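Local coordinates for protein Aln2 (Streptomyces sp. CM020, PDB 6P7L) that belongs to the SnoaL-like branch of the NTF2 superfamily and probably takes part in making the polyketide antibiotic alnumycin, at residues Glu35-Val40 with Met106-Ala111; Arg50-Asp55 with Pro99-Asp104; Val135-Phe140 with Arg161-Val166. All coordinates share one frame; numbering follows the deposited sequence.

Contact 1: residues Glu35-Val40 with Met106-Ala111; sequences ELYVEV and MTVEEA
Leu36, Tyr37 and Val40 on one side of helix 34-52 meet Met106, Val108 and Glu110, alternate residues that turn the same way from strand 98-110. The axes of helix segment 35-40 and strand segment 106-110 approach to 9.6 Å, with 126° between their N-to-C directions, a spacing filled by medium-sized apolar side chains.

Most of the contact is apolar. Val108 lies at its middle and divides its two methyls: CG1 takes Leu36 CD2 at 4.1 Å and also touches Val40 CG2, while CG2 approaches Tyr37 CD1 obliquely to the ring. A branched residue suits this place, because one short side chain turns a methyl to each of two groups of helix side chains. Farther toward the start of the strand, Val40 CG1 rests on Met106 SD at 3.9 Å; the unbranched methionine is long enough to carry its sulfur up to the helix. At the exposed end, Leu36 CD2 touches Glu110 CB at 3.6 Å. Glu110 points CG away from its backbone N (chi1 -167°) and stays extended beyond it, so its whole length runs past that one leucine methyl and the carboxylate lies at the margin of the apolar patch.

The polar link is indirect. One water lies in the plane of the Tyr37 ring at its edge, 2.8 Å from Tyr37 OH, and donates to Met106 O at 2.7 Å. Tyrosine thus offers a ring to the valine and a hydroxyl to the solvent bridge.

Beside it in the sheet, strand 116-127 continues the same apolar face, with Val116 touching both Leu36 and Val108, while Leu152 of strand 151-161 reaches Val40. Gln42 of the second subunit bonds to Met106 O and Val108 N, so this edge strand of the chain's sheet is also held by a neighbouring helix 34-52.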
loop_
_atom_site.group_PDB
_atom_site.type_symbol
_atom_site.label_atom_id
_atom_site.label_comp_id
_atom_site.label_asym_id
_atom_site.label_seq_id
_atom_site.Cartn_x
_atom_site.Cartn_y
_atom_site.Cartn_z
ATOM N N GLU A 35 16.493 8.804 -3.265
ATOM C CA GLU A 35 16.000 10.160 -3.053
ATOM C C GLU A 35 14.770 10.426 -3.909
ATOM O O GLU A 35 13.766 10.985 -3.431
ATOM C CB GLU A 35 17.097 11.167 -3.379
ATOM C CG GLU A 35 18.277 11.172 -2.449
ATOM C CD GLU A 35 19.393 10.150 -2.785
ATOM O OE1 GLU A 35 19.290 9.320 -3.721
ATOM O OE2 GLU A 35 20.390 10.164 -2.058
ATOM N N LEU A 36 14.831 10.022 -5.182
ATOM C CA LEU A 36 13.695 10.210 -6.082
ATOM C C LEU A 36 12.504 9.389 -5.631
ATOM O O LEU A 36 11.369 9.879 -5.608
ATOM C CB LEU A 36 14.054 9.839 -7.529
ATOM C CG LEU A 36 12.864 9.981 -8.483
ATOM C CD1 LEU A 36 12.486 11.473 -8.511
ATOM C CD2 LEU A 36 13.176 9.498 -9.852
ATOM N N TYR A 37 12.741 8.121 -5.269
ATOM C CA TYR A 37 11.641 7.272 -4.815
ATOM C C TYR A 37 10.925 7.881 -3.608
ATOM O O TYR A 37 9.682 7.994 -3.584
ATOM C CB TYR A 37 12.164 5.884 -4.485
ATOM C CG TYR A 37 11.061 4.953 -4.161
ATOM C CD1 TYR A 37 10.367 4.303 -5.183
ATOM C CD2 TYR A 37 10.657 4.750 -2.855
ATOM C CE1 TYR A 37 9.341 3.452 -4.903
ATOM C CE2 TYR A 37 9.599 3.894 -2.566
ATOM C CZ TYR A 37 8.961 3.253 -3.609
ATOM O OH TYR A 37 7.896 2.404 -3.375
ATOM N N VAL A 38 11.697 8.312 -2.611
ATOM C CA VAL A 38 11.101 8.930 -1.438
ATOM C C VAL A 38 10.329 10.180 -1.844
ATOM O O VAL A 38 9.210 10.409 -1.373
ATOM C CB VAL A 38 12.183 9.234 -0.394
ATOM C CG1 VAL A 38 11.659 10.107 0.737
ATOM C CG2 VAL A 38 12.734 7.925 0.181
ATOM N N GLU A 39 10.912 10.997 -2.728
ATOM C CA GLU A 39 10.264 12.228 -3.175
ATOM C C GLU A 39 8.919 11.940 -3.836
ATOM O O GLU A 39 7.937 12.673 -3.622
ATOM C CB GLU A 39 11.174 12.964 -4.143
ATOM C CG GLU A 39 10.679 14.353 -4.469
ATOM C CD GLU A 39 11.567 15.098 -5.416
ATOM O OE1 GLU A 39 12.461 14.480 -6.064
ATOM O OE2 GLU A 39 11.368 16.332 -5.491
ATOM N N VAL A 40 8.868 10.883 -4.656
ATOM C CA VAL A 40 7.635 10.472 -5.316
ATOM C C VAL A 40 6.593 10.011 -4.298
ATOM O O VAL A 40 5.419 10.393 -4.383
ATOM C CB VAL A 40 7.933 9.378 -6.364
ATOM C CG1 VAL A 40 6.645 8.741 -6.890
ATOM C CG2 VAL A 40 8.737 9.946 -7.523
ATOM N N MET A 106 3.888 0.369 -7.403
ATOM C CA MET A 106 4.280 1.524 -8.203
ATOM C C MET A 106 5.691 1.381 -8.763
ATOM O O MET A 106 6.653 1.248 -7.997
ATOM C CB MET A 106 4.205 2.801 -7.372
ATOM C CG MET A 106 4.525 4.017 -8.159
ATOM S SD MET A 106 4.504 5.479 -7.098
ATOM C CE MET A 106 2.758 5.508 -6.627
ATOM N N THR A 107 5.807 1.422 -10.100
ATOM C CA THR A 107 7.087 1.535 -10.789
ATOM C C THR A 107 7.426 3.017 -10.925
ATOM O O THR A 107 6.544 3.878 -11.099
ATOM C CB THR A 107 7.094 0.875 -12.179
ATOM O OG1 THR A 107 6.116 1.504 -13.015
ATOM C CG2 THR A 107 6.832 -0.645 -12.080
ATOM N N VAL A 108 8.715 3.310 -10.871
ATOM C CA VAL A 108 9.221 4.677 -10.984
ATOM C C VAL A 108 10.443 4.665 -11.898
ATOM O O VAL A 108 11.393 3.921 -11.637
ATOM C CB VAL A 108 9.599 5.270 -9.601
ATOM C CG1 VAL A 108 10.185 6.671 -9.807
ATOM C CG2 VAL A 108 8.414 5.292 -8.676
ATOM N N GLU A 109 10.448 5.506 -12.940
ATOM C CA GLU A 109 11.581 5.602 -13.856
ATOM C C GLU A 109 11.883 7.073 -14.063
ATOM O O GLU A 109 10.954 7.848 -14.291
ATOM C CB GLU A 109 11.249 4.936 -15.211
ATOM N N GLU A 110 13.167 7.436 -14.015
ATOM C CA GLU A 110 13.608 8.810 -14.253
ATOM C C GLU A 110 14.336 8.893 -15.582
ATOM O O GLU A 110 15.295 8.147 -15.817
ATOM C CB GLU A 110 14.527 9.314 -13.133
ATOM C CG GLU A 110 14.762 10.837 -13.169
ATOM C CD GLU A 110 15.722 11.353 -12.091
ATOM O OE1 GLU A 110 15.890 12.585 -12.023
ATOM O OE2 GLU A 110 16.322 10.551 -11.337
ATOM N N ALA A 111 13.910 9.814 -16.430
ATOM C CA ALA A 111 14.599 10.035 -17.693
ATOM C C ALA A 111 15.807 10.940 -17.486
ATOM O O ALA A 111 15.945 11.616 -16.470
ATOM C CB ALA A 111 13.628 10.628 -18.707
HETATM O O HOH W 1 6.734 0.850 -5.334
#

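Contact 2: residues Arg50-Asp55 with Pro99-Asp104; sequences RMDGDD and PRHWFD
Helix 34-52 ends beside strand 98-110 with Asp52 CA 5.8 Å from Pro99 CA, and from there the strand runs back along the helix, toward its N-terminal end. Asp52 grips His101 twice. Its OD1 accepts from His101 ND1 at 2.7 Å through the syn lone pair, and with carboxylate and imidazole planes only 21° apart this bond restrains the ring. Its OD2 accepts from His101 N at 2.9 Å, the donor lying 33° out of the carboxylate plane, which holds the carboxylate against the strand backbone. The short, two-pronged group thus serves ring and backbone of one residue. The helix closes here in a Schellman motif: Asp54, with positive phi, is its C-prime residue, Asp55 N returning to Arg50 O and Asp54 N to Met51 O. Within this last turn, Met51 bends at its last torsion (chi3 60°) and lays CE over one face of the His101 ring, 3.8 Å from the centroid, a CH-pi contact offset toward the rim. Flexible methionine can fit itself to such a face. Asp52 CB also packs against Pro99 O at 3.4 Å and, more loosely, against Arg100 NH1, whose guanidinium is committed to Asp162 of the third subunit. Tyr121 OH of that subunit is a further partner of Asp52 OD2, while His101 NE2 bonds to a glycerol, probably from the crystallisation liquor, that may mark a pocket.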
loop_
_atom_site.group_PDB
_atom_site.type_symbol
_atom_site.label_atom_id
_atom_site.label_comp_id
_atom_site.label_asym_id
_atom_site.label_seq_id
_atom_site.Cartn_x
_atom_site.Cartn_y
_atom_site.Cartn_z
ATOM N N ARG A 50 -4.815 15.936 -0.207
ATOM C CA ARG A 50 -5.538 17.143 -0.586
ATOM C C ARG A 50 -6.823 16.776 -1.306
ATOM O O ARG A 50 -7.897 17.318 -1.008
ATOM C CB ARG A 50 -4.673 18.036 -1.473
ATOM C CG ARG A 50 -3.418 18.605 -0.823
ATOM C CD ARG A 50 -2.675 19.506 -1.775
ATOM N NE ARG A 50 -1.390 19.972 -1.247
ATOM C CZ ARG A 50 -0.611 20.874 -1.841
ATOM N NH1 ARG A 50 -0.991 21.443 -2.976
ATOM N NH2 ARG A 50 0.554 21.202 -1.302
ATOM N N MET A 51 -6.739 15.847 -2.260
ATOM C CA MET A 51 -7.935 15.513 -3.016
ATOM C C MET A 51 -8.988 14.885 -2.126
ATOM O O MET A 51 -10.166 15.272 -2.161
ATOM C CB MET A 51 -7.633 14.572 -4.153
ATOM C CG MET A 51 -8.843 14.638 -5.090
ATOM S SD MET A 51 -8.508 14.050 -6.697
ATOM C CE MET A 51 -8.033 12.396 -6.265
ATOM N N ASP A 52 -8.586 13.908 -1.312
ATOM C CA ASP A 52 -9.545 13.225 -0.444
ATOM C C ASP A 52 -10.088 14.145 0.645
ATOM O O ASP A 52 -11.166 13.878 1.193
ATOM C CB ASP A 52 -8.904 11.997 0.201
ATOM C CG ASP A 52 -8.588 10.899 -0.812
ATOM O OD1 ASP A 52 -9.328 10.768 -1.812
ATOM O OD2 ASP A 52 -7.613 10.154 -0.604
ATOM N N GLY A 53 -9.349 15.187 0.996
ATOM C CA GLY A 53 -9.775 16.144 1.981
ATOM C C GLY A 53 -10.560 17.308 1.429
ATOM O O GLY A 53 -10.835 18.266 2.167
ATOM N N ASP A 54 -10.982 17.213 0.180
ATOM C CA ASP A 54 -11.772 18.234 -0.502
ATOM C C ASP A 54 -10.997 19.523 -0.746
ATOM O O ASP A 54 -11.598 20.586 -0.976
ATOM C CB ASP A 54 -13.052 18.539 0.278
ATOM C CG ASP A 54 -14.051 17.394 0.223
ATOM O OD1 ASP A 54 -13.947 16.562 -0.699
ATOM O OD2 ASP A 54 -14.928 17.321 1.106
ATOM N N ASP A 55 -9.675 19.468 -0.710
ATOM C CA ASP A 55 -8.849 20.604 -1.111
ATOM C C ASP A 55 -8.559 20.486 -2.611
ATOM O O ASP A 55 -7.449 20.157 -3.069
ATOM C CB ASP A 55 -7.584 20.655 -0.265
ATOM C CG ASP A 55 -6.665 21.821 -0.630
ATOM O OD1 ASP A 55 -7.063 22.714 -1.406
ATOM O OD2 ASP A 55 -5.519 21.823 -0.140
ATOM N N PRO A 99 -13.962 9.550 0.855
ATOM C CA PRO A 99 -13.102 8.722 0.012
ATOM C C PRO A 99 -11.698 8.643 0.561
ATOM O O PRO A 99 -11.192 9.598 1.147
ATOM C CB PRO A 99 -13.096 9.475 -1.324
ATOM C CG PRO A 99 -13.213 10.919 -0.873
ATOM C CD PRO A 99 -14.145 10.904 0.303
ATOM N N ARG A 100 -11.034 7.527 0.264
ATOM C CA ARG A 100 -9.594 7.415 0.478
ATOM C C ARG A 100 -9.009 6.710 -0.738
ATOM O O ARG A 100 -9.493 5.640 -1.132
ATOM C CB ARG A 100 -9.223 6.670 1.772
ATOM C CG ARG A 100 -9.706 7.346 3.041
ATOM C CD ARG A 100 -8.899 8.581 3.357
ATOM N NE ARG A 100 -9.431 9.297 4.524
ATOM C CZ ARG A 100 -9.209 10.593 4.758
ATOM N NH1 ARG A 100 -8.484 11.282 3.903
ATOM N NH2 ARG A 100 -9.713 11.187 5.842
ATOM N N HIS A 101 -8.002 7.336 -1.351
ATOM C CA HIS A 101 -7.304 6.762 -2.500
ATOM C C HIS A 101 -6.164 5.913 -1.961
ATOM O O HIS A 101 -5.449 6.339 -1.050
ATOM C CB HIS A 101 -6.754 7.838 -3.441
ATOM C CG HIS A 101 -7.775 8.399 -4.379
ATOM N ND1 HIS A 101 -8.797 9.219 -3.957
ATOM C CD2 HIS A 101 -7.968 8.216 -5.705
ATOM C CE1 HIS A 101 -9.554 9.548 -4.984
ATOM N NE2 HIS A 101 -9.076 8.950 -6.055
ATOM N N TRP A 102 -6.015 4.712 -2.522
ATOM C CA TRP A 102 -4.974 3.757 -2.178
ATOM C C TRP A 102 -4.184 3.449 -3.449
ATOM O O TRP A 102 -4.767 3.002 -4.440
ATOM C CB TRP A 102 -5.610 2.469 -1.621
ATOM C CG TRP A 102 -6.427 2.668 -0.430
ATOM C CD1 TRP A 102 -7.729 3.109 -0.401
ATOM C CD2 TRP A 102 -6.041 2.475 0.927
ATOM N NE1 TRP A 102 -8.180 3.175 0.896
ATOM C CE2 TRP A 102 -7.155 2.814 1.728
ATOM C CE3 TRP A 102 -4.861 2.061 1.553
ATOM C CZ2 TRP A 102 -7.121 2.731 3.115
ATOM C CZ3 TRP A 102 -4.836 2.011 2.924
ATOM C CH2 TRP A 102 -5.955 2.337 3.683
ATOM N N PHE A 103 -2.876 3.665 -3.409
ATOM C CA PHE A 103 -1.981 3.341 -4.513
ATOM C C PHE A 103 -1.083 2.206 -4.062
ATOM O O PHE A 103 -0.723 2.133 -2.873
ATOM C CB PHE A 103 -1.066 4.496 -4.902
ATOM C CG PHE A 103 -1.746 5.712 -5.429
ATOM C CD1 PHE A 103 -3.118 5.760 -5.674
ATOM C CD2 PHE A 103 -0.979 6.823 -5.728
ATOM C CE1 PHE A 103 -3.686 6.911 -6.155
ATOM C CE2 PHE A 103 -1.538 7.960 -6.217
ATOM C CZ PHE A 103 -2.898 8.012 -6.425
ATOM N N ASP A 104 -0.667 1.365 -5.005
ATOM C CA ASP A 104 0.273 0.296 -4.694
ATOM C C ASP A 104 0.901 -0.197 -5.985
ATOM O O ASP A 104 0.476 0.163 -7.100
ATOM C CB ASP A 104 -0.446 -0.824 -3.945
ATOM C CG ASP A 104 0.462 -1.643 -3.049
ATOM O OD1 ASP A 104 1.647 -1.279 -2.826
ATOM O OD2 ASP A 104 -0.054 -2.668 -2.557
#

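Contact 3: residues Val135-Phe140 with Arg161-Val166; sequences VEPTCF and RDDLVV
A strand-to-helix junction is formed where strand 151-161 gives way to helix 162-168: Arg161, the last strand residue, is also at the N-cap position of the helix and pairs with Cys139 of the antiparallel strand 133-148. This is a non-hydrogen-bonded pair, and Cys139 SG lies against Arg161 CG at 3.4 Å on the same face of the sheet. One residue on, Asp162 N donates to Thr138 O at 2.8 Å, nearly straight at 164°, which satisfies an amide of the helix's first turn. The Asp162 carboxylate folds back to Thr138, whose OG1 donates to Asp162 OD2 at 2.6 Å, received on the anti lone pair. Thr138 places OG1 between its backbone N and carbonyl carbon (chi1 54°), where a small hydroxyl fits. Arg161 bends into a side-on salt bridge with Asp163, NE to OD1 at 2.8 Å and NH2 to OD2. The compact Pro137 ring lies alongside the arginine, and Pro137 CB is 3.6 Å from Asp163 OD1. Arg100 of the second subunit forms a salt bridge with Asp162, and Thr127 of that subunit bonds to Thr138 OG1. Acidic residues such as Asp162 and Asp163 are common in a first helical turn, where their charge would be expected to suit the positive helix end.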
loop_
_atom_site.group_PDB
_atom_site.type_symbol
_atom_site.label_atom_id
_atom_site.label_comp_id
_atom_site.label_asym_id
_atom_site.label_seq_id
_atom_site.Cartn_x
_atom_site.Cartn_y
_atom_site.Cartn_z
ATOM N N VAL A 135 -15.739 -0.351 -2.066
ATOM C CA VAL A 135 -14.465 -0.374 -2.790
ATOM C C VAL A 135 -14.744 -0.155 -4.270
ATOM O O VAL A 135 -15.464 -0.946 -4.896
ATOM C CB VAL A 135 -13.694 -1.674 -2.552
ATOM C CG1 VAL A 135 -12.388 -1.667 -3.314
ATOM C CG2 VAL A 135 -13.467 -1.902 -1.077
ATOM N N GLU A 136 -14.176 0.911 -4.822
ATOM C CA GLU A 136 -14.391 1.235 -6.224
ATOM C C GLU A 136 -13.559 0.346 -7.150
ATOM O O GLU A 136 -12.545 -0.231 -6.737
ATOM C CB GLU A 136 -14.096 2.709 -6.459
ATOM C CG GLU A 136 -15.138 3.613 -5.819
ATOM C CD GLU A 136 -15.111 5.041 -6.359
ATOM O OE1 GLU A 136 -14.094 5.406 -6.996
ATOM O OE2 GLU A 136 -16.107 5.767 -6.154
ATOM N N PRO A 137 -13.992 0.198 -8.407
ATOM C CA PRO A 137 -13.223 -0.619 -9.353
ATOM C C PRO A 137 -11.757 -0.203 -9.366
ATOM O O PRO A 137 -11.409 0.986 -9.356
ATOM C CB PRO A 137 -13.901 -0.361 -10.706
ATOM C CG PRO A 137 -15.175 0.390 -10.393
ATOM C CD PRO A 137 -15.198 0.820 -9.001
ATOM N N THR A 138 -10.882 -1.197 -9.429
ATOM C CA THR A 138 -9.479 -0.857 -9.436
ATOM C C THR A 138 -9.098 -0.240 -10.781
ATOM O O THR A 138 -9.778 -0.401 -11.794
ATOM C CB THR A 138 -8.647 -2.085 -9.118
ATOM O OG1 THR A 138 -8.981 -3.128 -10.008
ATOM C CG2 THR A 138 -8.922 -2.577 -7.721
ATOM N N CYS A 139 -8.028 0.548 -10.745
ATOM C CA CYS A 139 -7.487 1.251 -11.898
ATOM C C CYS A 139 -6.002 0.959 -12.038
ATOM O O CYS A 139 -5.283 0.748 -11.053
ATOM C CB CYS A 139 -7.638 2.792 -11.750
ATOM S SG CYS A 139 -9.343 3.372 -11.758
ATOM N N PHE A 140 -5.540 1.018 -13.272
ATOM C CA PHE A 140 -4.121 1.060 -13.566
ATOM C C PHE A 140 -3.803 2.448 -14.072
ATOM O O PHE A 140 -4.385 2.902 -15.069
ATOM C CB PHE A 140 -3.740 0.035 -14.600
ATOM C CG PHE A 140 -2.255 -0.148 -14.735
ATOM C CD1 PHE A 140 -1.506 0.642 -15.586
ATOM C CD2 PHE A 140 -1.608 -1.103 -13.982
ATOM C CE1 PHE A 140 -0.135 0.457 -15.719
ATOM C CE2 PHE A 140 -0.207 -1.291 -14.107
ATOM C CZ PHE A 140 0.500 -0.506 -14.973
ATOM N N ARG A 161 -9.536 2.108 -16.219
ATOM C CA ARG A 161 -10.369 1.481 -15.201
ATOM C C ARG A 161 -10.580 0.013 -15.527
ATOM O O ARG A 161 -10.945 -0.334 -16.660
ATOM C CB ARG A 161 -11.713 2.195 -15.063
ATOM C CG ARG A 161 -12.060 2.343 -13.584
ATOM C CD ARG A 161 -13.165 3.297 -13.366
ATOM N NE ARG A 161 -14.432 2.649 -13.662
ATOM C CZ ARG A 161 -15.572 3.291 -13.854
ATOM N NH1 ARG A 161 -15.609 4.612 -13.788
ATOM N NH2 ARG A 161 -16.669 2.602 -14.109
ATOM N N ASP A 162 -10.322 -0.851 -14.538
ATOM C CA ASP A 162 -10.268 -2.276 -14.831
ATOM C C ASP A 162 -11.621 -2.817 -15.246
ATOM O O ASP A 162 -11.673 -3.760 -16.041
ATOM C CB ASP A 162 -9.739 -3.037 -13.621
ATOM C CG ASP A 162 -8.214 -2.922 -13.462
ATOM O OD1 ASP A 162 -7.521 -2.878 -14.507
ATOM O OD2 ASP A 162 -7.716 -2.938 -12.289
ATOM N N ASP A 163 -12.732 -2.265 -14.726
ATOM C CA ASP A 163 -14.027 -2.777 -15.168
ATOM C C ASP A 163 -14.244 -2.484 -16.656
ATOM O O ASP A 163 -14.782 -3.319 -17.393
ATOM C CB ASP A 163 -15.163 -2.209 -14.326
ATOM C CG ASP A 163 -15.242 -0.710 -14.358
ATOM O OD1 ASP A 163 -14.193 -0.040 -14.295
ATOM O OD2 ASP A 163 -16.387 -0.226 -14.439
ATOM N N LEU A 164 -13.814 -1.308 -17.113
ATOM C CA LEU A 164 -13.944 -0.945 -18.519
ATOM C C LEU A 164 -13.059 -1.820 -19.390
ATOM O O LEU A 164 -13.473 -2.226 -20.486
ATOM C CB LEU A 164 -13.609 0.535 -18.699
ATOM C CG LEU A 164 -14.611 1.509 -18.072
ATOM C CD1 LEU A 164 -14.207 2.976 -18.343
ATOM C CD2 LEU A 164 -16.027 1.257 -18.553
ATOM N N VAL A 165 -11.855 -2.150 -18.900
ATOM C CA VAL A 165 -10.959 -3.064 -19.616
ATOM C C VAL A 165 -11.604 -4.428 -19.756
ATOM O O VAL A 165 -11.621 -5.023 -20.849
ATOM C CB VAL A 165 -9.608 -3.179 -18.879
ATOM C CG1 VAL A 165 -8.753 -4.327 -19.482
ATOM C CG2 VAL A 165 -8.879 -1.880 -18.932
ATOM N N VAL A 166 -12.164 -4.935 -18.656
ATOM C CA VAL A 166 -12.853 -6.224 -18.690
ATOM C C VAL A 166 -13.989 -6.199 -19.709
ATOM O O VAL A 166 -14.186 -7.151 -20.469
ATOM C CB VAL A 166 -13.380 -6.587 -17.296
ATOM C CG1 VAL A 166 -14.276 -7.814 -17.356
ATOM C CG2 VAL A 166 -12.218 -6.800 -16.322
#

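Contacts 1 and 2 join the same two elements, helix 34-52 and strand 98-110, near opposite ends of the helix, with centres about 20 Å apart. Along the chain, contact 2 falls between the two halves of contact 1. Held at these two places, the long helix lies over the curved sheet, as in NTF2-like folds. Contact 3 comes later, between strand 133-148 of the same sheet and the junction of strand 151-161 with the C-terminal helix 162-168; its centre lies about 24 Å from that of contact 1 and about 17 Å from that of contact 2. Arg100 of contact 2 pairs with Asp162 of contact 3 in a neighbouring copy, one of the links between subunits in the three-chain assembly.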